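Local coordinates for protein putative surface-anchored fimbrial subunit (Corynebacterium diphtheriae, PDB 3HR6) that forms the shaft of the pilus on the bacterial surface as its major subunit, built of tandem Ig-like modules stabilised by isopeptide and disulfide bonds, at residues K313-N318 / A322-T327. Numbering follows the deposited sequence.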
loop_
_atom_site.group_PDB
_atom_site.type_symbol
_atom_site.label_atom_id
_atom_site.label_comp_id
_atom_site.label_asym_id
_atom_site.label_seq_id
_atom_site.Cartn_x
_atom_site.Cartn_y
_atom_site.Cartn_z
ATOM N N LYS A 313 13.574 -20.905 -32.950
ATOM C CA LYS A 313 14.230 -22.150 -33.369
ATOM C C LYS A 313 14.192 -22.294 -34.872
ATOM O O LYS A 313 13.193 -21.975 -35.524
ATOM C CB LYS A 313 13.520 -23.355 -32.739
ATOM C CG LYS A 313 14.236 -24.691 -32.937
ATOM C CD LYS A 313 15.399 -24.827 -31.997
ATOM C CE LYS A 313 16.038 -26.198 -32.086
ATOM N NZ LYS A 313 16.617 -26.606 -33.385
ATOM N N SER A 314 15.308 -22.740 -35.451
ATOM C CA SER A 314 15.352 -23.052 -36.857
ATOM C C SER A 314 15.992 -24.443 -36.982
ATOM O O SER A 314 16.588 -24.953 -36.009
ATOM C CB SER A 314 16.143 -21.988 -37.627
ATOM O OG SER A 314 17.430 -21.820 -37.070
ATOM N N PHE A 315 15.785 -25.057 -38.134
ATOM C CA PHE A 315 16.370 -26.348 -38.471
ATOM C C PHE A 315 17.123 -26.192 -39.783
ATOM O O PHE A 315 16.562 -25.907 -40.841
ATOM C CB PHE A 315 15.306 -27.439 -38.530
ATOM C CG PHE A 315 14.743 -27.784 -37.193
ATOM C CD1 PHE A 315 15.281 -28.818 -36.436
ATOM C CD2 PHE A 315 13.694 -27.059 -36.660
ATOM C CE1 PHE A 315 14.781 -29.118 -35.149
ATOM C CE2 PHE A 315 13.175 -27.375 -35.431
ATOM C CZ PHE A 315 13.721 -28.393 -34.649
ATOM N N ASP A 316 18.437 -26.363 -39.689
ATOM C CA ASP A 316 19.368 -25.986 -40.747
ATOM C C ASP A 316 18.932 -24.717 -41.464
ATOM O O ASP A 316 18.836 -24.677 -42.680
ATOM C CB ASP A 316 19.628 -27.150 -41.716
ATOM C CG ASP A 316 20.479 -28.236 -41.076
ATOM O OD1 ASP A 316 21.637 -27.957 -40.687
ATOM O OD2 ASP A 316 19.973 -29.360 -40.928
ATOM N N GLY A 317 18.645 -23.685 -40.678
ATOM C CA GLY A 317 18.385 -22.361 -41.232
ATOM C C GLY A 317 16.943 -22.118 -41.633
ATOM O O GLY A 317 16.592 -20.993 -41.982
ATOM N N ASN A 318 16.096 -23.149 -41.558
ATOM C CA ASN A 318 14.718 -23.000 -41.999
ATOM C C ASN A 318 13.725 -22.960 -40.860
ATOM O O ASN A 318 13.943 -23.510 -39.787
ATOM C CB ASN A 318 14.339 -24.128 -42.951
ATOM C CG ASN A 318 14.930 -23.953 -44.326
ATOM O OD1 ASN A 318 15.796 -24.714 -44.727
ATOM N ND2 ASN A 318 14.472 -22.956 -45.047
ATOM N N ALA A 322 5.795 -28.057 -39.924
ATOM C CA ALA A 322 4.894 -29.028 -39.339
ATOM C C ALA A 322 5.564 -30.293 -38.818
ATOM O O ALA A 322 5.046 -30.908 -37.903
ATOM C CB ALA A 322 3.772 -29.369 -40.351
ATOM N N ASP A 323 6.715 -30.690 -39.345
ATOM C CA ASP A 323 7.287 -31.961 -38.867
ATOM C C ASP A 323 8.576 -31.850 -38.052
ATOM O O ASP A 323 9.306 -32.843 -37.919
ATOM C CB ASP A 323 7.413 -32.970 -40.011
ATOM C CG ASP A 323 8.548 -32.644 -41.000
ATOM O OD1 ASP A 323 9.053 -31.505 -41.017
ATOM O OD2 ASP A 323 8.935 -33.539 -41.791
ATOM N N ARG A 324 8.842 -30.668 -37.478
ATOM C CA ARG A 324 10.071 -30.459 -36.710
ATOM C C ARG A 324 9.798 -29.640 -35.477
ATOM O O ARG A 324 9.303 -28.516 -35.571
ATOM C CB ARG A 324 11.130 -29.772 -37.561
ATOM C CG ARG A 324 11.530 -30.560 -38.783
ATOM C CD ARG A 324 12.631 -29.909 -39.585
ATOM N NE ARG A 324 12.182 -28.689 -40.265
ATOM C CZ ARG A 324 12.756 -28.139 -41.341
ATOM N NH1 ARG A 324 13.825 -28.672 -41.905
ATOM N NH2 ARG A 324 12.273 -27.020 -41.848
ATOM N N THR A 325 10.104 -30.213 -34.310
ATOM C CA THR A 325 10.001 -29.469 -33.077
ATOM C C THR A 325 11.110 -29.882 -32.117
ATOM O O THR A 325 11.683 -30.973 -32.223
ATOM C CB THR A 325 8.594 -29.590 -32.444
ATOM O OG1 THR A 325 8.509 -28.732 -31.311
ATOM C CG2 THR A 325 8.287 -31.009 -32.007
ATOM N N ALA A 326 11.461 -28.962 -31.224
ATOM C CA ALA A 326 12.433 -29.224 -30.194
ATOM C C ALA A 326 11.805 -28.859 -28.857
ATOM O O ALA A 326 10.851 -28.062 -28.803
ATOM C CB ALA A 326 13.719 -28.433 -30.425
ATOM N N THR A 327 12.351 -29.437 -27.791
ATOM C CA THR A 327 11.887 -29.246 -26.433
ATOM C C THR A 327 13.071 -28.770 -25.581
ATOM O O THR A 327 14.197 -29.254 -25.731
ATOM C CB THR A 327 11.288 -30.559 -25.865
ATOM O OG1 THR A 327 10.206 -31.019 -26.707
ATOM C CG2 THR A 327 10.835 -30.396 -24.379
#
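The Phe-315 ring and the side chain of Arg-324 lie flat against each other, and this pair supplies most of the 270 Å² buried between 313-318 and 322-327. Arg-324 CB sits over one ring face as a CH-pi contact, 3.9 Å from the ring centroid and 15° off the normal. The two side chains run past one another in opposite directions, so the guanidinium reaches back over Phe-315 CB, 3.8 Å from Arg-324 NE. Ring and guanidinium planes differ by only 13°, yet what lies under the guanidinium is this CB, not the ring centre. A bend at chi3 (-70°) turns the guanidinium toward Asn-318, whose CB is 3.7 Å from Arg-324 NH2.

Apolar contact continues at the far end of the ring, where Phe-315 CZ lies 4.2 Å from Ala-326 CB. The same methyl packs at 3.6 Å on Lys-313 CE. The backbone N of Ala-326 lies at the ring edge, near its plane.

No hydrogen bond joins the two segments; the polar ends of Arg-324 and Lys-313 find partners elsewhere or within their own segment. Arg-324 NH2 and NE donate to the carbonyls of Thr-319 and Pro-320, which fixes the guanidinium within its own loop. Lys-313 NZ donates to Ser-314 O at 3.1 Å and lies above the rim of the ring face opposite Arg-324, as an amide nitrogen and not a free ammonium. Bends at chi2 and chi4 fold the lysine chain back to that position, where NZ is covalently joined to Asn-432 CG.

Paired backbone bonds between Phe-315 and Asn-318 close a type I' turn at the end of strand 302-315. The loop leading into strand 327-333 packs on Phe-315 and on the aliphatic part of Lys-313, whose NZ forms the Lys-Asn isopeptide bond, the intramolecular cross-link characteristic of Ig-like modules in Gram-positive pilins.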